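Long-range contacts in hypothetical protein (Legionella pneumophila subsp. pneumophila, PDB 4KH9), which is of unknown function but belongs to the three-domain DUF4785 family and binds calcium: residues A[41-46]-A[165-170]; A[64-69]-A[153-158]; A[287-292]-A[325-330]; A[297-302]-A[347-352]. All coordinates share one frame; numbering follows the deposited sequence.

Contact 1: residues A[41-46]-A[165-170]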
loop_
_atom_site.group_PDB
_atom_site.type_symbol
_atom_site.label_atom_id
_atom_site.label_comp_id
_atom_site.label_asym_id
_atom_site.label_seq_id
_atom_site.Cartn_x
_atom_site.Cartn_y
_atom_site.Cartn_z
ATOM N N SER A 41 1.906 0.675 -11.778
ATOM C CA SER A 41 0.951 1.597 -11.175
ATOM C C SER A 41 0.288 1.002 -9.960
ATOM O O SER A 41 0.083 -0.207 -9.919
ATOM C CB SER A 41 -0.114 1.963 -12.203
ATOM O OG SER A 41 -0.821 3.123 -11.811
ATOM N N ASN A 42 -0.083 1.845 -8.978
ATOM C CA ASN A 42 -0.784 1.396 -7.786
ATOM C C ASN A 42 -2.239 1.862 -7.874
ATOM O O ASN A 42 -2.885 2.038 -6.836
ATOM C CB ASN A 42 -0.097 1.867 -6.459
ATOM C CG ASN A 42 -0.012 3.358 -6.224
ATOM O OD1 ASN A 42 -0.512 4.166 -7.016
ATOM N ND2 ASN A 42 0.637 3.751 -5.105
ATOM N N VAL A 43 -2.759 2.075 -9.107
ATOM C CA VAL A 43 -4.181 2.425 -9.311
ATOM C C VAL A 43 -5.026 1.334 -8.620
ATOM O O VAL A 43 -4.735 0.153 -8.754
ATOM C CB VAL A 43 -4.572 2.599 -10.818
ATOM C CG1 VAL A 43 -6.085 2.784 -11.006
ATOM C CG2 VAL A 43 -3.823 3.762 -11.451
ATOM N N ARG A 44 -6.005 1.747 -7.838
ATOM C CA ARG A 44 -6.872 0.853 -7.116
ATOM C C ARG A 44 -8.305 1.367 -7.180
ATOM O O ARG A 44 -8.539 2.542 -6.911
ATOM C CB ARG A 44 -6.404 0.705 -5.648
ATOM C CG ARG A 44 -5.304 -0.320 -5.433
ATOM C CD ARG A 44 -5.814 -1.736 -5.638
ATOM N NE ARG A 44 -4.753 -2.737 -5.591
ATOM C CZ ARG A 44 -4.102 -3.185 -6.659
ATOM N NH1 ARG A 44 -4.397 -2.723 -7.868
ATOM N NH2 ARG A 44 -3.158 -4.107 -6.528
ATOM N N ARG A 45 -9.253 0.486 -7.545
ATOM C CA ARG A 45 -10.663 0.829 -7.533
ATOM C C ARG A 45 -11.395 0.106 -6.370
ATOM O O ARG A 45 -11.067 -1.021 -6.033
ATOM C CB ARG A 45 -11.318 0.517 -8.860
ATOM C CG ARG A 45 -10.833 1.459 -9.976
ATOM C CD ARG A 45 -11.495 1.172 -11.328
ATOM N NE ARG A 45 -10.956 -0.001 -12.003
ATOM C CZ ARG A 45 -9.904 0.023 -12.811
ATOM N NH1 ARG A 45 -9.265 1.164 -13.046
ATOM N NH2 ARG A 45 -9.474 -1.097 -13.384
ATOM N N SER A 46 -12.370 0.781 -5.778
ATOM C CA SER A 46 -13.221 0.304 -4.679
ATOM C C SER A 46 -14.670 0.449 -5.074
ATOM O O SER A 46 -15.075 1.501 -5.592
ATOM C CB SER A 46 -12.951 1.117 -3.411
ATOM O OG SER A 46 -13.938 0.882 -2.406
ATOM N N GLU A 165 -11.719 5.556 -7.573
ATOM C CA GLU A 165 -10.386 5.220 -8.088
ATOM C C GLU A 165 -9.319 6.091 -7.370
ATOM O O GLU A 165 -9.493 7.284 -7.267
ATOM C CB GLU A 165 -10.328 5.383 -9.610
ATOM C CG GLU A 165 -8.998 4.913 -10.172
ATOM C CD GLU A 165 -8.935 4.875 -11.686
ATOM O OE1 GLU A 165 -9.664 4.052 -12.280
ATOM O OE2 GLU A 165 -8.128 5.632 -12.276
ATOM N N VAL A 166 -8.254 5.460 -6.830
ATOM C CA VAL A 166 -7.172 6.143 -6.117
ATOM C C VAL A 166 -5.834 5.674 -6.670
ATOM O O VAL A 166 -5.713 4.523 -7.114
ATOM C CB VAL A 166 -7.229 5.934 -4.581
ATOM C CG1 VAL A 166 -8.553 6.414 -4.008
ATOM C CG2 VAL A 166 -6.951 4.477 -4.188
ATOM N N GLU A 167 -4.834 6.544 -6.638
ATOM C CA GLU A 167 -3.449 6.209 -7.036
ATOM C C GLU A 167 -2.476 7.280 -6.549
ATOM O O GLU A 167 -2.889 8.405 -6.326
ATOM C CB GLU A 167 -3.289 6.016 -8.556
ATOM C CG GLU A 167 -3.643 7.215 -9.402
ATOM C CD GLU A 167 -3.274 7.083 -10.868
ATOM O OE1 GLU A 167 -2.070 6.912 -11.172
ATOM O OE2 GLU A 167 -4.189 7.181 -11.715
ATOM N N THR A 168 -1.181 6.935 -6.417
ATOM C CA THR A 168 -0.149 7.918 -6.057
ATOM C C THR A 168 0.769 8.084 -7.294
ATOM O O THR A 168 0.735 7.236 -8.186
ATOM C CB THR A 168 0.587 7.549 -4.776
ATOM O OG1 THR A 168 1.253 6.310 -4.933
ATOM C CG2 THR A 168 -0.340 7.477 -3.567
ATOM N N ASP A 169 1.509 9.192 -7.389
ATOM C CA ASP A 169 2.337 9.479 -8.583
ATOM C C ASP A 169 3.565 8.550 -8.679
ATOM O O ASP A 169 4.226 8.518 -9.717
ATOM C CB ASP A 169 2.786 10.947 -8.607
ATOM C CG ASP A 169 3.581 11.469 -7.412
ATOM O OD1 ASP A 169 3.410 10.939 -6.300
ATOM O OD2 ASP A 169 4.236 12.505 -7.558
ATOM N N SER A 170 3.863 7.800 -7.608
ATOM C CA SER A 170 4.986 6.864 -7.553
ATOM C C SER A 170 4.636 5.714 -6.637
ATOM O O SER A 170 3.699 5.816 -5.828
ATOM C CB SER A 170 6.255 7.577 -7.083
ATOM O OG SER A 170 7.341 6.683 -6.924
HETATM O O HOH W 1 0.743 4.643 -9.656
#

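Contact 2: residues A[64-69]-A[153-158]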
loop_
_atom_site.group_PDB
_atom_site.type_symbol
_atom_site.label_atom_id
_atom_site.label_comp_id
_atom_site.label_asym_id
_atom_site.label_seq_id
_atom_site.Cartn_x
_atom_site.Cartn_y
_atom_site.Cartn_z
ATOM N N ILE A 64 -26.324 2.048 6.489
ATOM C CA ILE A 64 -25.670 1.178 5.525
ATOM C C ILE A 64 -26.247 1.621 4.179
ATOM O O ILE A 64 -27.440 1.421 3.956
ATOM C CB ILE A 64 -25.849 -0.334 5.830
ATOM C CG1 ILE A 64 -25.216 -0.712 7.193
ATOM C CG2 ILE A 64 -25.289 -1.193 4.671
ATOM C CD1 ILE A 64 -25.477 -2.151 7.629
ATOM N N SER A 65 -25.439 2.284 3.330
ATOM C CA SER A 65 -25.920 2.817 2.058
ATOM C C SER A 65 -25.442 1.955 0.893
ATOM O O SER A 65 -24.261 1.638 0.784
ATOM C CB SER A 65 -25.456 4.266 1.881
ATOM O OG SER A 65 -24.042 4.345 1.858
ATOM N N THR A 66 -26.390 1.504 0.077
ATOM C CA THR A 66 -26.109 0.672 -1.066
ATOM C C THR A 66 -26.734 1.318 -2.293
ATOM O O THR A 66 -27.734 2.014 -2.176
ATOM C CB THR A 66 -26.596 -0.789 -0.827
ATOM O OG1 THR A 66 -28.014 -0.815 -0.837
ATOM C CG2 THR A 66 -26.042 -1.412 0.476
ATOM N N LEU A 67 -26.159 1.062 -3.468
ATOM C CA LEU A 67 -26.626 1.604 -4.741
ATOM C C LEU A 67 -27.149 0.498 -5.673
ATOM O O LEU A 67 -27.770 0.788 -6.717
ATOM C CB LEU A 67 -25.484 2.375 -5.432
ATOM C CG LEU A 67 -24.918 3.571 -4.645
ATOM C CD1 LEU A 67 -23.705 4.158 -5.351
ATOM C CD2 LEU A 67 -26.021 4.640 -4.378
ATOM N N ALA A 68 -26.908 -0.765 -5.306
ATOM C CA ALA A 68 -27.435 -1.870 -6.103
ATOM C C ALA A 68 -27.887 -2.990 -5.206
ATOM O O ALA A 68 -27.421 -3.081 -4.070
ATOM C CB ALA A 68 -26.394 -2.358 -7.088
ATOM N N PRO A 69 -28.762 -3.898 -5.680
ATOM C CA PRO A 69 -29.161 -5.010 -4.815
ATOM C C PRO A 69 -27.991 -5.969 -4.557
ATOM O O PRO A 69 -26.994 -6.000 -5.310
ATOM C CB PRO A 69 -30.284 -5.686 -5.607
ATOM C CG PRO A 69 -30.032 -5.347 -7.031
ATOM C CD PRO A 69 -29.423 -3.971 -7.004
ATOM N N ILE A 153 -17.222 -1.866 10.065
ATOM C CA ILE A 153 -18.299 -2.165 9.132
ATOM C C ILE A 153 -17.696 -2.098 7.757
ATOM O O ILE A 153 -17.108 -1.078 7.403
ATOM C CB ILE A 153 -19.538 -1.234 9.250
ATOM C CG1 ILE A 153 -20.036 -1.070 10.697
ATOM C CG2 ILE A 153 -20.679 -1.693 8.284
ATOM C CD1 ILE A 153 -20.495 -2.272 11.411
ATOM N N SER A 154 -17.859 -3.147 6.985
ATOM C CA SER A 154 -17.387 -3.189 5.614
ATOM C C SER A 154 -18.578 -3.447 4.687
ATOM O O SER A 154 -19.354 -4.376 4.914
ATOM C CB SER A 154 -16.313 -4.252 5.451
ATOM O OG SER A 154 -15.858 -4.280 4.113
ATOM N N VAL A 155 -18.768 -2.577 3.708
ATOM C CA VAL A 155 -19.862 -2.699 2.752
ATOM C C VAL A 155 -19.279 -2.837 1.371
ATOM O O VAL A 155 -18.647 -1.912 0.895
ATOM C CB VAL A 155 -20.866 -1.504 2.825
ATOM C CG1 VAL A 155 -21.989 -1.656 1.793
ATOM C CG2 VAL A 155 -21.449 -1.335 4.245
ATOM N N LEU A 156 -19.506 -3.983 0.730
ATOM C CA LEU A 156 -19.140 -4.223 -0.645
ATOM C C LEU A 156 -20.418 -4.090 -1.474
ATOM O O LEU A 156 -21.322 -4.927 -1.383
ATOM C CB LEU A 156 -18.438 -5.567 -0.858
ATOM C CG LEU A 156 -18.188 -5.960 -2.334
ATOM C CD1 LEU A 156 -17.152 -5.044 -2.987
ATOM C CD2 LEU A 156 -17.818 -7.433 -2.456
ATOM N N ASP A 157 -20.498 -3.026 -2.268
ATOM C CA ASP A 157 -21.655 -2.767 -3.128
ATOM C C ASP A 157 -21.343 -3.476 -4.450
ATOM O O ASP A 157 -21.071 -2.862 -5.482
ATOM C CB ASP A 157 -21.854 -1.234 -3.255
ATOM C CG ASP A 157 -23.269 -0.785 -3.604
ATOM O OD1 ASP A 157 -24.162 -1.667 -3.782
ATOM O OD2 ASP A 157 -23.493 0.433 -3.680
ATOM N N LYS A 158 -21.294 -4.801 -4.343
ATOM C CA LYS A 158 -20.880 -5.776 -5.330
ATOM C C LYS A 158 -21.467 -5.516 -6.729
ATOM O O LYS A 158 -20.754 -5.697 -7.726
ATOM C CB LYS A 158 -21.308 -7.197 -4.841
ATOM C CG LYS A 158 -20.680 -8.340 -5.618
ATOM C CD LYS A 158 -20.995 -9.717 -5.044
ATOM C CE LYS A 158 -20.248 -10.765 -5.821
ATOM N NZ LYS A 158 -20.293 -12.099 -5.165
HETATM O O HOH W 2 -22.924 1.814 -1.469
HETATM O O HOH W 3 -24.521 -4.314 -4.555
#

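Contact 3: residues A[287-292]-A[325-330]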
loop_
_atom_site.group_PDB
_atom_site.type_symbol
_atom_site.label_atom_id
_atom_site.label_comp_id
_atom_site.label_asym_id
_atom_site.label_seq_id
_atom_site.Cartn_x
_atom_site.Cartn_y
_atom_site.Cartn_z
ATOM N N VAL A 287 30.573 4.902 -1.526
ATOM C CA VAL A 287 29.301 4.914 -0.799
ATOM C C VAL A 287 29.428 5.833 0.426
ATOM O O VAL A 287 30.390 5.724 1.171
ATOM C CB VAL A 287 28.859 3.470 -0.372
ATOM C CG1 VAL A 287 27.447 3.450 0.201
ATOM C CG2 VAL A 287 28.989 2.454 -1.503
ATOM N N ASP A 288 28.456 6.716 0.626
ATOM C CA ASP A 288 28.355 7.580 1.798
ATOM C C ASP A 288 27.262 6.968 2.707
ATOM O O ASP A 288 26.144 6.785 2.256
ATOM C CB ASP A 288 28.061 9.045 1.400
ATOM C CG ASP A 288 28.098 10.030 2.565
ATOM O OD1 ASP A 288 28.885 9.802 3.519
ATOM O OD2 ASP A 288 27.381 11.051 2.501
ATOM N N VAL A 289 27.620 6.541 3.912
ATOM C CA VAL A 289 26.706 5.860 4.845
ATOM C C VAL A 289 26.432 6.782 6.037
ATOM O O VAL A 289 27.377 7.320 6.616
ATOM C CB VAL A 289 27.300 4.482 5.308
ATOM C CG1 VAL A 289 26.409 3.798 6.328
ATOM C CG2 VAL A 289 27.573 3.552 4.130
ATOM N N ALA A 290 25.144 6.929 6.415
ATOM C CA ALA A 290 24.700 7.755 7.540
ATOM C C ALA A 290 24.424 6.905 8.775
ATOM O O ALA A 290 24.616 7.387 9.895
ATOM C CB ALA A 290 23.441 8.530 7.149
ATOM N N THR A 291 23.940 5.654 8.581
ATOM C CA THR A 291 23.573 4.749 9.680
ATOM C C THR A 291 24.246 3.386 9.508
ATOM O O THR A 291 24.178 2.803 8.428
ATOM C CB THR A 291 22.041 4.607 9.747
ATOM O OG1 THR A 291 21.500 5.828 10.226
ATOM C CG2 THR A 291 21.572 3.480 10.657
ATOM N N ALA A 292 24.850 2.873 10.601
ATOM C CA ALA A 292 25.503 1.569 10.672
ATOM C C ALA A 292 24.473 0.470 10.377
ATOM O O ALA A 292 23.444 0.377 11.054
ATOM C CB ALA A 292 26.140 1.372 12.053
ATOM N N GLY A 325 30.015 6.822 7.394
ATOM C CA GLY A 325 31.208 7.344 6.727
ATOM C C GLY A 325 31.275 7.016 5.248
ATOM O O GLY A 325 30.280 6.590 4.648
ATOM N N LYS A 326 32.449 7.234 4.638
ATOM C CA LYS A 326 32.688 6.962 3.224
ATOM C C LYS A 326 33.366 5.607 3.065
ATOM O O LYS A 326 34.232 5.246 3.871
ATOM C CB LYS A 326 33.522 8.071 2.556
ATOM C CG LYS A 326 32.732 9.343 2.266
ATOM C CD LYS A 326 33.576 10.424 1.540
ATOM C CE LYS A 326 34.506 11.222 2.440
ATOM N NZ LYS A 326 35.374 12.150 1.668
ATOM N N HIS A 327 32.908 4.817 2.068
ATOM C CA HIS A 327 33.434 3.479 1.793
ATOM C C HIS A 327 33.564 3.216 0.291
ATOM O O HIS A 327 32.924 3.897 -0.512
ATOM C CB HIS A 327 32.525 2.393 2.389
ATOM C CG HIS A 327 32.263 2.502 3.856
ATOM N ND1 HIS A 327 33.062 1.861 4.773
ATOM C CD2 HIS A 327 31.254 3.123 4.510
ATOM C CE1 HIS A 327 32.539 2.140 5.957
ATOM N NE2 HIS A 327 31.458 2.908 5.846
ATOM N N VAL A 328 34.393 2.235 -0.075
ATOM C CA VAL A 328 34.563 1.815 -1.460
ATOM C C VAL A 328 34.116 0.344 -1.524
ATOM O O VAL A 328 34.668 -0.509 -0.811
ATOM C CB VAL A 328 35.994 2.051 -2.028
ATOM C CG1 VAL A 328 36.083 1.610 -3.484
ATOM C CG2 VAL A 328 36.415 3.517 -1.896
ATOM N N LEU A 329 33.069 0.072 -2.304
ATOM C CA LEU A 329 32.538 -1.279 -2.473
ATOM C C LEU A 329 32.966 -1.811 -3.820
ATOM O O LEU A 329 32.990 -1.069 -4.794
ATOM C CB LEU A 329 31.014 -1.323 -2.328
ATOM C CG LEU A 329 30.470 -1.649 -0.944
ATOM C CD1 LEU A 329 30.914 -0.618 0.117
ATOM C CD2 LEU A 329 28.972 -1.686 -0.986
ATOM N N GLN A 330 33.324 -3.078 -3.858
ATOM C CA GLN A 330 33.819 -3.735 -5.043
ATOM C C GLN A 330 32.870 -4.840 -5.503
ATOM O O GLN A 330 32.362 -5.581 -4.683
ATOM C CB GLN A 330 35.198 -4.328 -4.695
ATOM C CG GLN A 330 36.084 -4.566 -5.884
ATOM C CD GLN A 330 37.327 -5.311 -5.485
ATOM O OE1 GLN A 330 37.453 -6.510 -5.742
ATOM N NE2 GLN A 330 38.242 -4.639 -4.789
#

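Contact 4: residues A[297-302]-A[347-352]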
loop_
_atom_site.group_PDB
_atom_site.type_symbol
_atom_site.label_atom_id
_atom_site.label_comp_id
_atom_site.label_asym_id
_atom_site.label_seq_id
_atom_site.Cartn_x
_atom_site.Cartn_y
_atom_site.Cartn_z
ATOM N N LEU A 297 25.098 -3.930 -2.464
ATOM C CA LEU A 297 25.251 -3.253 -3.736
ATOM C C LEU A 297 24.999 -4.260 -4.829
ATOM O O LEU A 297 25.741 -5.234 -4.931
ATOM C CB LEU A 297 26.640 -2.641 -3.843
ATOM C CG LEU A 297 27.014 -2.034 -5.192
ATOM C CD1 LEU A 297 26.076 -0.871 -5.570
ATOM C CD2 LEU A 297 28.444 -1.605 -5.185
ATOM N N GLN A 298 23.959 -4.036 -5.643
ATOM C CA GLN A 298 23.591 -4.940 -6.729
ATOM C C GLN A 298 23.748 -4.254 -8.068
ATOM O O GLN A 298 23.351 -3.102 -8.200
ATOM C CB GLN A 298 22.149 -5.402 -6.550
ATOM C CG GLN A 298 21.864 -6.734 -7.203
ATOM C CD GLN A 298 20.404 -7.083 -7.109
ATOM O OE1 GLN A 298 19.662 -6.991 -8.096
ATOM N NE2 GLN A 298 19.973 -7.513 -5.929
ATOM N N SER A 299 24.311 -4.974 -9.059
ATOM C CA SER A 299 24.540 -4.487 -10.423
ATOM C C SER A 299 24.302 -5.591 -11.440
ATOM O O SER A 299 24.417 -6.767 -11.105
ATOM C CB SER A 299 25.956 -3.956 -10.571
ATOM O OG SER A 299 26.095 -3.214 -11.777
ATOM N N VAL A 300 23.968 -5.217 -12.672
ATOM C CA VAL A 300 23.722 -6.179 -13.756
ATOM C C VAL A 300 24.587 -5.813 -14.974
ATOM O O VAL A 300 24.632 -4.650 -15.373
ATOM C CB VAL A 300 22.213 -6.281 -14.123
ATOM C CG1 VAL A 300 21.663 -4.967 -14.633
ATOM C CG2 VAL A 300 21.952 -7.397 -15.134
ATOM N N LEU A 301 25.279 -6.805 -15.531
ATOM C CA LEU A 301 26.098 -6.638 -16.722
ATOM C C LEU A 301 25.256 -6.981 -17.943
ATOM O O LEU A 301 24.692 -8.071 -18.021
ATOM C CB LEU A 301 27.372 -7.503 -16.662
ATOM C CG LEU A 301 28.378 -7.360 -17.814
ATOM C CD1 LEU A 301 29.159 -6.069 -17.703
ATOM C CD2 LEU A 301 29.337 -8.500 -17.823
ATOM N N PHE A 302 25.151 -6.026 -18.873
ATOM C CA PHE A 302 24.411 -6.157 -20.124
ATOM C C PHE A 302 25.371 -6.243 -21.298
ATOM O O PHE A 302 26.504 -5.777 -21.193
ATOM C CB PHE A 302 23.474 -4.953 -20.301
ATOM C CG PHE A 302 22.088 -5.096 -19.731
ATOM C CD1 PHE A 302 21.847 -4.873 -18.381
ATOM C CD2 PHE A 302 21.007 -5.395 -20.558
ATOM C CE1 PHE A 302 20.555 -4.998 -17.856
ATOM C CE2 PHE A 302 19.716 -5.511 -20.032
ATOM C CZ PHE A 302 19.499 -5.310 -18.686
ATOM N N GLY A 347 23.615 -2.053 -16.428
ATOM C CA GLY A 347 22.182 -1.759 -16.526
ATOM C C GLY A 347 21.638 -0.922 -15.378
ATOM O O GLY A 347 20.808 -0.025 -15.572
ATOM N N TYR A 348 22.097 -1.221 -14.156
ATOM C CA TYR A 348 21.676 -0.462 -12.990
ATOM C C TYR A 348 22.698 -0.580 -11.883
ATOM O O TYR A 348 23.571 -1.448 -11.918
ATOM C CB TYR A 348 20.274 -0.901 -12.476
ATOM C CG TYR A 348 20.148 -2.341 -12.029
ATOM C CD1 TYR A 348 20.709 -2.767 -10.831
ATOM C CD2 TYR A 348 19.364 -3.245 -12.742
ATOM C CE1 TYR A 348 20.541 -4.070 -10.378
ATOM C CE2 TYR A 348 19.164 -4.549 -12.283
ATOM C CZ TYR A 348 19.761 -4.959 -11.104
ATOM O OH TYR A 348 19.594 -6.247 -10.663
ATOM N N LEU A 349 22.560 0.308 -10.895
ATOM C CA LEU A 349 23.295 0.360 -9.645
ATOM C C LEU A 349 22.287 0.586 -8.530
ATOM O O LEU A 349 21.716 1.675 -8.427
ATOM C CB LEU A 349 24.384 1.435 -9.661
ATOM C CG LEU A 349 25.530 1.226 -10.638
ATOM C CD1 LEU A 349 26.397 2.445 -10.680
ATOM C CD2 LEU A 349 26.350 -0.008 -10.280
ATOM N N ARG A 350 22.021 -0.464 -7.745
ATOM C CA ARG A 350 21.036 -0.451 -6.650
ATOM C C ARG A 350 21.704 -0.737 -5.300
ATOM O O ARG A 350 22.533 -1.649 -5.202
ATOM C CB ARG A 350 19.935 -1.490 -6.921
ATOM C CG ARG A 350 19.055 -1.084 -8.098
ATOM C CD ARG A 350 18.007 -2.102 -8.475
ATOM N NE ARG A 350 17.336 -1.679 -9.704
ATOM C CZ ARG A 350 16.615 -2.476 -10.482
ATOM N NH1 ARG A 350 16.456 -3.756 -10.168
ATOM N NH2 ARG A 350 16.066 -2.007 -11.593
ATOM N N LEU A 351 21.341 0.034 -4.272
ATOM C CA LEU A 351 21.886 -0.180 -2.946
ATOM C C LEU A 351 20.732 -0.471 -1.984
ATOM O O LEU A 351 19.796 0.317 -1.890
ATOM C CB LEU A 351 22.740 1.024 -2.494
ATOM C CG LEU A 351 23.474 0.868 -1.155
ATOM C CD1 LEU A 351 24.657 -0.077 -1.282
ATOM C CD2 LEU A 351 23.981 2.205 -0.686
ATOM N N ILE A 352 20.775 -1.645 -1.337
ATOM C CA ILE A 352 19.729 -2.109 -0.420
ATOM C C ILE A 352 20.211 -1.958 1.007
ATOM O O ILE A 352 21.343 -2.315 1.299
ATOM C CB ILE A 352 19.312 -3.600 -0.708
ATOM C CG1 ILE A 352 18.782 -3.765 -2.144
ATOM C CG2 ILE A 352 18.241 -4.107 0.302
ATOM C CD1 ILE A 352 18.642 -5.189 -2.646
#

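Contact 1: residues A[41-46]-A[165-170]
Thr168 OG1 is held by two bonds: Asn42 ND2 donates to it at 2.6 Å, and it in turn donates to Ser170 O at 2.7 Å. These bonds lie where a short strand, 44-46, extends the edge of the sheet through strand 163-168, consistent with an immunoglobulin-like E-set domain joined by a piece of the preceding N-terminal region. The Asn42 amide continues the ladder by side chain: its OD1 accepts Thr168 N at 2.9 Å (N-H...O 174°), while its ND2 has a second acceptor in Ala260 O of strand 251-264. Asn42 CG sits between backbone N and carbonyl carbon (chi1 62°), which directs the amide to the Thr168 backbone. An antiparallel hydrogen-bonded pair follows, Arg44 N to Val166 O and Val166 N to Arg44 O, each 2.9 Å. Beside Glu165 and Glu167, the Val43 methyls divide between the two acidic chains, CG1 against Glu165 CD at 3.6 Å and CG2 against Glu167 CD at 3.4 Å. Arg45 runs alongside Glu165 and closes a salt bridge. Arg45 NH1 meets Glu165 OE1 at 3.0 Å within the guanidinium plane, but from above the carboxylate plane, the two planes being 54° apart.

Contact 2: residues A[64-69]-A[153-158]
This is a carboxylate-to-backbone contact in the N-terminal domain, buried where two four-stranded antiparallel sheets meet: strand 62-65 borders one sheet, strand 150-156 belongs to the other, and no backbone-to-backbone bond joins the two segments. The apolar part is small. Ile64 CG2 approaches Val155 CG2 at 3.9 Å, the two side chains crossing at a slant, and Ile64 also rests on Phe136, Leu138 and Val73. Beyond Val155 the chemistry turns polar. Asp157, at the centre of an inverse gamma turn, points its side chain to the loop that follows strand 62-65, with CG swung to the far side from its own backbone N (chi1 -156°). Its OD2 accepts Leu67 N at 2.7 Å, and its OD1 accepts Ala68 N at 3.3 Å. Both donors come from the syn side of the carboxylate, 17° and 16° out of its plane, so that one flat group receives two consecutive amides and its rotation is fixed. Leu67 CB also packs 3.3 Å from Asp157 OD2. A water donates to Ser65 O at 2.6 Å and to Asp157 OD2 at 2.7 Å, bridging the segments. Arg255 of strand 251-264 adds a salt bridge to OD2. With two amide donors, an arginine and at least one water around it, the carboxylate is probably ionised, and its charge would tie the turn after strand 150-156 to both the loop and strand 251-264.

Contact 3: residues A[287-292]-A[325-330]
Gly325 opens the pairing: its N donates to Val289 O and its O accepts Val289 N, both at 2.8 Å, an antiparallel hydrogen-bonded pair. The backbone here takes a positive phi of 135°, a conformation in which a beta carbon would press on the preceding carbonyl O. Lys326 comes next, in a non-hydrogen-bonded pair with Asp288. Its CA lies 3.3 Å from Val287 O in a CA-H...O contact, and its chain, bent at chi3, carries the amine away; the methylene CG approaches Asp288 OD1 no closer than 4.1 Å, and no salt bridge forms between the two. His327 then restores the hydrogen-bonded pattern with Val287, N to O and O to N at 2.8 Å each. Strand 325-333 is here the border, within this chain, of a four-stranded sheet of the C-terminal domain, consistent with an E-set sandwich whose other sheet holds strand 312-322. Between those two strands the chain passes from sheet to sheet, and the His327 ring lies beside this passage: NE2 bonds to Glu323 O. With CG beside the backbone N (chi1 -56°), the ring sets CD2 against Val289 CG2 at 3.7 Å, at an oblique angle, and Leu322 of the facing sheet touches it too. Leu329 packs on the same face as His327, its CD1 4.0 Å from Val287 CG2, and it also meets Gln320 of strand 312-322.

Contact 4: residues A[297-302]-A[347-352]
Val300 and Tyr348 form the tight end of an antiparallel strand pair, 293-302 with 345-353, central in the five-stranded sheet of what is consistent with an E-set sandwich. Val300 CG1 lies over one face of the Tyr348 ring in a CH-pi contact, 3.8 Å from its centroid, while the Arg350 guanidinium covers the opposite face, CZ 3.6 Å above the ring plane. Gly347 is just as closely fitted, CA 3.6 Å from Phe302 CD1, and its N bonds to Val300 O at 3.0 Å. Between this bond and the regular Gln298-Arg350 pair the register slips by one residue, and Val300 N and Tyr348 N are buried without a partner. Ser299 OG gives a bond to Tyr348 O at 3.1 Å. Packing is slacker at the partly exposed Ile352 end, where Ile352 CD1 comes only to 4.2 Å from Gln298 NE2. The polar ends on the Gln298 and Arg350 face also have partners beyond the pair, Gln298 NE2 at Gln317 and Arg350 NH2 at Asn364. Tyr348 is tucked over its own backbone (chi1 61°), which turns the ring across the neighbouring strand so that OH donates to Gln298 OE1 at 2.7 Å, in the carbonyl plane and on a lone pair.

Contacts 3 and 4 share one domain and alternate along the chain: strands 281-289 and 325-333 lie in one sheet, 293-302 and 345-353 in the other, and the sheets touch where Val287 CG1 meets Leu351 CD2 at 3.8 Å. Contact 2 is nested within the loop closed by contact 1, their nearest atoms about 6 Å apart. It is the most buried of the four and, unlike the three strand pairs, rests on a carboxylate gripping loop amides. Contacts 1 and 3 each involve a border strand and are partly exposed; contact 1 adds an amide and a salt bridge to its backbone pair, contact 3 relies on backbone bonds and apolar chains. Contact 4, inside its sheet, has a tyrosine ring lying between a valine methyl and an arginine guanidinium.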